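Local coordinates for Mec-8 protein (Caenorhabditis elegans, PDB 6DG0) that probably binds RNA as a nuclear splicing factor, here through its C-terminal RNA recognition motif, which holds a short AGCACA DNA, at residues A[4-9]-A[46-51]; A[30-35]-A[81-86]. The protein carries 2 engineered substitutions. All coordinates share one frame; numbering follows the deposited sequence.

Contact 1: residues A[4-9]-A[46-51]; sequences STLFVA and VEYSDL. With nucleotides of chain D.
Strands 4-9 and 46-48 run antiparallel, their axes 4.6 Å apart at closest approach. They are the two central strands of the RNA recognition motif (RRM) sheet. S4 with Y48 and L6 with V46 are hydrogen-bonded pairs, each closed by two backbone bonds; the straightest is Y48 N to S4 O, 2.9 Å at 171°. T5 and E47 between them form a non-hydrogen-bonded pair on the nucleic-acid face. T5 OG1 lies 4.0 Å from E47 CG and hydrogen-bonds to M83 N. The other face carries L6, V46 and Y48 into the core, against helix 51-61 and strand 30-37. L6 CD1 approaches Y48 CE1 at 4.1 Å, and Y48 OH bonds to the backbone oxygen of F24. V8 and V46 meet through their CG2 methyls. F7 sends its ring out to the DNA, with CG anti to the backbone N (chi1 168°). The DC3 base of chain D lies over one face of this ring, with C6 3.3 Å above its plane, consistent with the aromatic that carries a base on the sheet of many RRMs. With an alanine in place of F7, the cytosine would lose the ring it lies on and would probably be freer to shift. A9 CB meets the neighbouring guanine, DG2 of chain D, 3.5 Å from N7. At the far end, beside N-cap residue D50, S4 OG touches L51 CD1 at 3.5 Å.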
loop_
_atom_site.group_PDB
_atom_site.type_symbol
_atom_site.label_atom_id
_atom_site.label_comp_id
_atom_site.label_asym_id
_atom_site.label_seq_id
_atom_site.Cartn_x
_atom_site.Cartn_y
_atom_site.Cartn_z
ATOM N N SER A 4 2.349 10.014 6.080
ATOM C CA SER A 4 1.056 9.808 5.435
ATOM C C SER A 4 0.860 8.359 5.000
ATOM O O SER A 4 1.718 7.778 4.333
ATOM C CB SER A 4 0.907 10.742 4.233
ATOM O OG SER A 4 -0.364 10.590 3.624
ATOM N N THR A 5 -0.278 7.787 5.378
ATOM C CA THR A 5 -0.567 6.383 5.111
ATOM C C THR A 5 -1.496 6.196 3.909
ATOM O O THR A 5 -2.467 6.935 3.745
ATOM C CB THR A 5 -1.211 5.716 6.348
ATOM O OG1 THR A 5 -0.320 5.810 7.466
ATOM C CG2 THR A 5 -1.522 4.250 6.080
ATOM N N LEU A 6 -1.198 5.198 3.083
ATOM C CA LEU A 6 -2.042 4.854 1.942
ATOM C C LEU A 6 -2.834 3.574 2.203
ATOM O O LEU A 6 -2.401 2.713 2.968
ATOM C CB LEU A 6 -1.200 4.692 0.674
ATOM C CG LEU A 6 -0.441 5.914 0.154
ATOM C CD1 LEU A 6 0.438 5.532 -1.029
ATOM C CD2 LEU A 6 -1.413 7.021 -0.231
ATOM N N PHE A 7 -4.000 3.463 1.572
ATOM C CA PHE A 7 -4.798 2.240 1.619
ATOM C C PHE A 7 -4.721 1.498 0.284
ATOM O O PHE A 7 -4.953 2.086 -0.769
ATOM C CB PHE A 7 -6.254 2.560 1.973
ATOM C CG PHE A 7 -7.200 1.409 1.763
ATOM C CD1 PHE A 7 -7.299 0.394 2.701
ATOM C CD2 PHE A 7 -8.003 1.349 0.634
ATOM C CE1 PHE A 7 -8.165 -0.668 2.509
ATOM C CE2 PHE A 7 -8.874 0.293 0.440
ATOM C CZ PHE A 7 -8.955 -0.716 1.379
ATOM N N VAL A 8 -4.408 0.207 0.333
ATOM C CA VAL A 8 -4.267 -0.592 -0.884
ATOM C C VAL A 8 -5.226 -1.783 -0.921
ATOM O O VAL A 8 -5.229 -2.621 -0.024
ATOM C CB VAL A 8 -2.823 -1.110 -1.044
ATOM C CG1 VAL A 8 -2.671 -1.871 -2.354
ATOM C CG2 VAL A 8 -1.835 0.048 -0.977
ATOM N N ALA A 9 -6.027 -1.846 -1.981
ATOM C CA ALA A 9 -7.006 -2.913 -2.185
ATOM C C ALA A 9 -6.660 -3.718 -3.435
ATOM O O ALA A 9 -5.647 -3.450 -4.081
ATOM C CB ALA A 9 -8.410 -2.336 -2.290
ATOM N N VAL A 46 0.257 1.287 3.710
ATOM C CA VAL A 46 1.648 1.639 3.437
ATOM C C VAL A 46 1.942 3.085 3.822
ATOM O O VAL A 46 1.290 4.011 3.339
ATOM C CB VAL A 46 1.998 1.432 1.952
ATOM C CG1 VAL A 46 3.493 1.598 1.735
ATOM C CG2 VAL A 46 1.544 0.059 1.494
ATOM N N GLU A 47 2.931 3.271 4.691
ATOM C CA GLU A 47 3.261 4.596 5.202
ATOM C C GLU A 47 4.468 5.227 4.508
ATOM O O GLU A 47 5.472 4.562 4.257
ATOM C CB GLU A 47 3.522 4.528 6.705
ATOM C CG GLU A 47 3.665 5.889 7.352
ATOM C CD GLU A 47 4.027 5.800 8.819
ATOM O OE1 GLU A 47 5.081 5.212 9.135
ATOM O OE2 GLU A 47 3.255 6.317 9.655
ATOM N N TYR A 48 4.355 6.516 4.200
ATOM C CA TYR A 48 5.476 7.284 3.662
ATOM C C TYR A 48 5.845 8.457 4.574
ATOM O O TYR A 48 5.047 8.875 5.411
ATOM C CB TYR A 48 5.152 7.772 2.252
ATOM C CG TYR A 48 5.267 6.681 1.212
ATOM C CD1 TYR A 48 4.197 5.834 0.941
ATOM C CD2 TYR A 48 6.447 6.493 0.505
ATOM C CE1 TYR A 48 4.306 4.830 -0.008
ATOM C CE2 TYR A 48 6.565 5.496 -0.442
ATOM C CZ TYR A 48 5.491 4.669 -0.696
ATOM O OH TYR A 48 5.608 3.676 -1.640
ATOM N N SER A 49 7.053 8.990 4.399
ATOM C CA SER A 49 7.600 9.990 5.318
ATOM C C SER A 49 6.795 11.290 5.356
ATOM O O SER A 49 6.751 11.966 6.382
ATOM C CB SER A 49 9.054 10.298 4.951
ATOM O OG SER A 49 9.153 10.837 3.645
ATOM N N ASP A 50 6.154 11.631 4.244
ATOM C CA ASP A 50 5.286 12.803 4.194
ATOM C C ASP A 50 4.211 12.625 3.123
ATOM O O ASP A 50 4.240 11.657 2.360
ATOM C CB ASP A 50 6.104 14.083 3.954
ATOM C CG ASP A 50 6.852 14.079 2.626
ATOM O OD1 ASP A 50 6.229 13.845 1.568
ATOM O OD2 ASP A 50 8.078 14.320 2.642
ATOM N N LEU A 51 3.259 13.554 3.083
ATOM C CA LEU A 51 2.153 13.492 2.131
ATOM C C LEU A 51 2.605 13.468 0.674
ATOM O O LEU A 51 2.098 12.681 -0.124
ATOM C CB LEU A 51 1.205 14.673 2.343
ATOM C CG LEU A 51 -0.005 14.690 1.406
ATOM C CD1 LEU A 51 -0.825 13.421 1.567
ATOM C CD2 LEU A 51 -0.859 15.925 1.645
ATOM P P DC D 3 -13.916 -0.767 4.669
ATOM O OP1 DC D 3 -14.235 -1.233 6.035
ATOM O OP2 DC D 3 -14.435 0.535 4.194
ATOM O "O5'" DC D 3 -12.326 -0.750 4.483
ATOM C "C5'" DC D 3 -11.539 -1.848 4.945
ATOM C "C4'" DC D 3 -10.475 -1.386 5.931
ATOM O "O4'" DC D 3 -9.591 -0.438 5.277
ATOM C "C3'" DC D 3 -10.993 -0.674 7.176
ATOM O "O3'" DC D 3 -10.138 -0.949 8.276
ATOM C "C2'" DC D 3 -10.925 0.795 6.775
ATOM C "C1'" DC D 3 -9.665 0.820 5.920
ATOM N N1 DC D 3 -9.682 1.879 4.875
ATOM C C2 DC D 3 -8.991 3.074 5.092
ATOM O O2 DC D 3 -8.376 3.229 6.154
ATOM N N3 DC D 3 -9.016 4.030 4.132
ATOM C C4 DC D 3 -9.694 3.824 3.001
ATOM N N4 DC D 3 -9.687 4.797 2.084
ATOM C C5 DC D 3 -10.407 2.614 2.762
ATOM C C6 DC D 3 -10.376 1.677 3.717
ATOM P P DG D 2 -17.069 1.261 0.570
ATOM O OP1 DG D 2 -18.249 1.158 1.456
ATOM O OP2 DG D 2 -16.317 2.533 0.483
ATOM O "O5'" DG D 2 -16.070 0.089 0.991
ATOM C "C5'" DG D 2 -16.599 -1.178 1.361
ATOM C "C4'" DG D 2 -15.491 -2.197 1.498
ATOM O "O4'" DG D 2 -15.015 -2.544 0.193
ATOM C "C3'" DG D 2 -14.262 -1.701 2.231
ATOM O "O3'" DG D 2 -14.422 -1.893 3.638
ATOM C "C2'" DG D 2 -13.141 -2.581 1.659
ATOM C "C1'" DG D 2 -13.701 -3.039 0.300
ATOM N N9 DG D 2 -12.940 -2.567 -0.858
ATOM C C8 DG D 2 -12.471 -3.332 -1.898
ATOM N N7 DG D 2 -11.834 -2.644 -2.804
ATOM C C5 DG D 2 -11.889 -1.337 -2.343
ATOM C C6 DG D 2 -11.366 -0.149 -2.910
ATOM O O6 DG D 2 -10.733 -0.018 -3.966
ATOM N N1 DG D 2 -11.642 0.963 -2.120
ATOM C C2 DG D 2 -12.334 0.932 -0.933
ATOM N N2 DG D 2 -12.501 2.108 -0.311
ATOM N N3 DG D 2 -12.829 -0.174 -0.390
ATOM C C4 DG D 2 -12.569 -1.268 -1.147
#

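Contact 2: residues A[30-35]-A[81-86]; sequences FTRLRL and NKMADV. With nucleotides of chain D.
R32 reaches from strand 30-35 to the tail 81-86, where its NH1 donates a nearly straight hydrogen bond to A84 O, 2.7 Å at 170°. This joins an outer strand of the RRM sheet to the segment that follows the last strand. A84 O lies near the guanidinium plane, though NH1 sits above the carbonyl plane. A weak second bond comes from R32 NH2. The flat group is also covered on both faces. M83 SD lies over one, offset toward the rim and 3.4 Å from NH2; V86 O lies over the centre of the opposite face. M83 reaches in with an extended chain that bends only at its end (chi3 -61°). Its SD also touches R34 CD, so the sulfur meets both arginines. R34 bends at chi2 and chi3, and this turns its guanidinium to the DNA. One face of it meets O2 of DC5 of chain D, and NH2 lies 3.3 Å from C1' of that nucleotide. The tail reads the cytosine with its backbone: DC5 N4 of chain D donates to K82 O at 3.2 Å, and A84 N gives a weak bond to DC5 O2. Further out, R32 NE forms a salt bridge with E47, so the guanidinium is held from a second side. T31 and R32 both face E47 in a classic beta bulge. On the DNA side of the tail, M83 CA lies 3.7 Å from N1 of DA4 of chain D.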
loop_
_atom_site.group_PDB
_atom_site.type_symbol
_atom_site.label_atom_id
_atom_site.label_comp_id
_atom_site.label_asym_id
_atom_site.label_seq_id
_atom_site.Cartn_x
_atom_site.Cartn_y
_atom_site.Cartn_z
ATOM N N PHE A 30 9.472 5.749 1.673
ATOM C CA PHE A 30 8.837 4.559 2.240
ATOM C C PHE A 30 9.301 4.285 3.666
ATOM O O PHE A 30 10.489 4.074 3.906
ATOM C CB PHE A 30 9.111 3.328 1.370
ATOM C CG PHE A 30 8.619 2.041 1.975
ATOM C CD1 PHE A 30 7.286 1.677 1.873
ATOM C CD2 PHE A 30 9.488 1.197 2.648
ATOM C CE1 PHE A 30 6.831 0.494 2.429
ATOM C CE2 PHE A 30 9.039 0.015 3.207
ATOM C CZ PHE A 30 7.708 -0.337 3.098
ATOM N N THR A 31 8.368 4.299 4.613
ATOM C CA THR A 31 8.718 4.018 5.999
ATOM C C THR A 31 8.375 2.596 6.432
ATOM O O THR A 31 9.252 1.848 6.861
ATOM C CB THR A 31 8.020 5.003 6.955
ATOM O OG1 THR A 31 8.204 6.345 6.483
ATOM C CG2 THR A 31 8.591 4.875 8.357
ATOM N N ARG A 32 7.106 2.218 6.307
ATOM C CA ARG A 32 6.652 0.917 6.798
ATOM C C ARG A 32 5.342 0.450 6.165
ATOM O O ARG A 32 4.546 1.254 5.678
ATOM C CB ARG A 32 6.512 0.943 8.321
ATOM C CG ARG A 32 5.688 2.089 8.855
ATOM C CD ARG A 32 6.089 2.404 10.284
ATOM N NE ARG A 32 5.336 3.522 10.840
ATOM C CZ ARG A 32 4.368 3.392 11.741
ATOM N NH1 ARG A 32 3.734 4.464 12.194
ATOM N NH2 ARG A 32 4.038 2.188 12.189
ATOM N N LEU A 33 5.134 -0.863 6.181
ATOM C CA LEU A 33 3.966 -1.493 5.573
ATOM C C LEU A 33 3.296 -2.492 6.521
ATOM O O LEU A 33 3.970 -3.185 7.281
ATOM C CB LEU A 33 4.378 -2.184 4.264
ATOM C CG LEU A 33 3.420 -3.115 3.518
ATOM C CD1 LEU A 33 3.694 -3.023 2.030
ATOM C CD2 LEU A 33 3.555 -4.560 3.984
ATOM N N ARG A 34 1.968 -2.558 6.476
ATOM C CA ARG A 34 1.229 -3.575 7.219
ATOM C C ARG A 34 0.231 -4.299 6.331
ATOM O O ARG A 34 -0.580 -3.671 5.642
ATOM C CB ARG A 34 0.501 -2.976 8.428
ATOM C CG ARG A 34 1.419 -2.647 9.591
ATOM C CD ARG A 34 1.041 -1.362 10.307
ATOM N NE ARG A 34 0.373 -1.632 11.580
ATOM C CZ ARG A 34 1.004 -1.727 12.748
ATOM N NH1 ARG A 34 2.322 -1.591 12.801
ATOM N NH2 ARG A 34 0.323 -1.974 13.863
ATOM N N LEU A 35 0.298 -5.626 6.370
ATOM C CA LEU A 35 -0.517 -6.484 5.526
ATOM C C LEU A 35 -1.568 -7.190 6.380
ATOM O O LEU A 35 -1.242 -7.961 7.289
ATOM C CB LEU A 35 0.352 -7.502 4.789
ATOM C CG LEU A 35 -0.334 -8.444 3.800
ATOM C CD1 LEU A 35 -1.073 -7.657 2.736
ATOM C CD2 LEU A 35 0.684 -9.381 3.173
ATOM N N ASN A 81 -7.176 7.113 8.298
ATOM C CA ASN A 81 -6.426 7.455 9.493
ATOM C C ASN A 81 -4.949 7.158 9.289
ATOM O O ASN A 81 -4.588 6.283 8.502
ATOM C CB ASN A 81 -6.953 6.681 10.701
ATOM C CG ASN A 81 -8.433 6.899 10.933
ATOM O OD1 ASN A 81 -9.257 6.072 10.548
ATOM N ND2 ASN A 81 -8.777 8.013 11.568
ATOM N N LYS A 82 -4.097 7.902 9.982
ATOM C CA LYS A 82 -2.669 7.639 9.945
ATOM C C LYS A 82 -2.365 6.304 10.598
ATOM O O LYS A 82 -3.108 5.842 11.463
ATOM C CB LYS A 82 -1.889 8.759 10.635
ATOM C CG LYS A 82 -2.134 10.131 10.034
ATOM C CD LYS A 82 -1.187 11.160 10.621
ATOM C CE LYS A 82 -1.044 12.348 9.690
ATOM N NZ LYS A 82 -2.337 12.709 9.043
ATOM N N MET A 83 -1.260 5.695 10.190
ATOM C CA MET A 83 -0.785 4.492 10.848
ATOM C C MET A 83 -0.320 4.873 12.246
ATOM O O MET A 83 0.373 5.877 12.418
ATOM C CB MET A 83 0.342 3.848 10.044
ATOM C CG MET A 83 0.815 2.503 10.557
ATOM S SD MET A 83 2.083 1.819 9.475
ATOM C CE MET A 83 1.164 1.670 7.942
ATOM N N ALA A 84 -0.722 4.082 13.237
ATOM C CA ALA A 84 -0.410 4.357 14.637
ATOM C C ALA A 84 1.087 4.539 14.860
ATOM O O ALA A 84 1.903 3.944 14.156
ATOM C CB ALA A 84 -0.945 3.243 15.523
ATOM N N ASP A 85 1.441 5.371 15.836
ATOM C CA ASP A 85 2.844 5.633 16.159
ATOM C C ASP A 85 3.563 4.355 16.600
ATOM O O ASP A 85 2.931 3.300 16.710
ATOM C CB ASP A 85 2.957 6.716 17.236
ATOM C CG ASP A 85 2.695 8.111 16.688
ATOM O OD1 ASP A 85 2.528 8.251 15.456
ATOM O OD2 ASP A 85 2.663 9.072 17.487
ATOM N N VAL A 86 4.869 4.472 16.860
ATOM C CA VAL A 86 5.798 3.340 17.002
ATOM C C VAL A 86 6.042 2.659 15.660
ATOM O O VAL A 86 6.571 3.270 14.729
ATOM C CB VAL A 86 5.312 2.276 18.009
ATOM C CG1 VAL A 86 6.372 1.186 18.186
ATOM C CG2 VAL A 86 4.938 2.921 19.327
ATOM P P DC D 5 -6.708 -4.838 13.937
ATOM O OP1 DC D 5 -6.545 -6.296 14.131
ATOM O OP2 DC D 5 -7.898 -4.153 14.489
ATOM O "O5'" DC D 5 -5.410 -4.092 14.505
ATOM C "C5'" DC D 5 -4.120 -4.521 14.096
ATOM C "C4'" DC D 5 -3.071 -3.461 14.391
ATOM O "O4'" DC D 5 -3.312 -2.298 13.570
ATOM C "C3'" DC D 5 -3.024 -2.947 15.836
ATOM O "O3'" DC D 5 -1.802 -3.357 16.445
ATOM C "C2'" DC D 5 -3.112 -1.416 15.713
ATOM C "C1'" DC D 5 -2.808 -1.179 14.242
ATOM N N1 DC D 5 -3.437 0.050 13.683
ATOM C C2 DC D 5 -2.627 1.012 13.073
ATOM O O2 DC D 5 -1.409 0.813 13.003
ATOM N N3 DC D 5 -3.202 2.131 12.567
ATOM C C4 DC D 5 -4.519 2.305 12.663
ATOM N N4 DC D 5 -5.039 3.425 12.151
ATOM C C5 DC D 5 -5.362 1.338 13.287
ATOM C C6 DC D 5 -4.784 0.236 13.781
ATOM P P DA D 4 -10.753 -1.390 9.693
ATOM O OP1 DA D 4 -11.897 -2.294 9.438
ATOM O OP2 DA D 4 -10.953 -0.154 10.482
ATOM O "O5'" DA D 4 -9.573 -2.215 10.389
ATOM C "C5'" DA D 4 -9.027 -3.370 9.760
ATOM C "C4'" DA D 4 -7.639 -3.672 10.305
ATOM O "O4'" DA D 4 -6.678 -2.767 9.701
ATOM C "C3'" DA D 4 -7.494 -3.502 11.817
ATOM O "O3'" DA D 4 -6.664 -4.522 12.360
ATOM C "C2'" DA D 4 -6.856 -2.122 11.956
ATOM C "C1'" DA D 4 -5.998 -2.038 10.700
ATOM N N9 DA D 4 -5.822 -0.669 10.221
ATOM C C8 DA D 4 -6.811 0.234 9.944
ATOM N N7 DA D 4 -6.367 1.397 9.532
ATOM C C5 DA D 4 -4.989 1.249 9.539
ATOM C C6 DA D 4 -3.939 2.127 9.207
ATOM N N6 DA D 4 -4.134 3.381 8.782
ATOM N N1 DA D 4 -2.677 1.667 9.326
ATOM C C2 DA D 4 -2.485 0.412 9.750
ATOM N N3 DA D 4 -3.389 -0.505 10.092
ATOM C C4 DA D 4 -4.634 -0.019 9.964
#

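How the contacts relate
Contact 1 and contact 2 touch, with centres 7 Å apart. Strands 42-48 and 30-37 are sheet neighbours, and two side chains of contact 1 reach into contact 2. E47 OE1 pairs with R32 NE in a salt bridge, and T5 OG1 lies 2.9 Å from M83 N. The non-hydrogen-bonded pair of contact 1 thus reaches both segments of contact 2. On the core side, Y48 CD2 packs 3.3 Å from F30 N. The DNA runs across both contacts: contact 1 takes DG2 and DC3 of chain D on the sheet, and contact 2 takes DA4 and DC5 with the C-terminal tail.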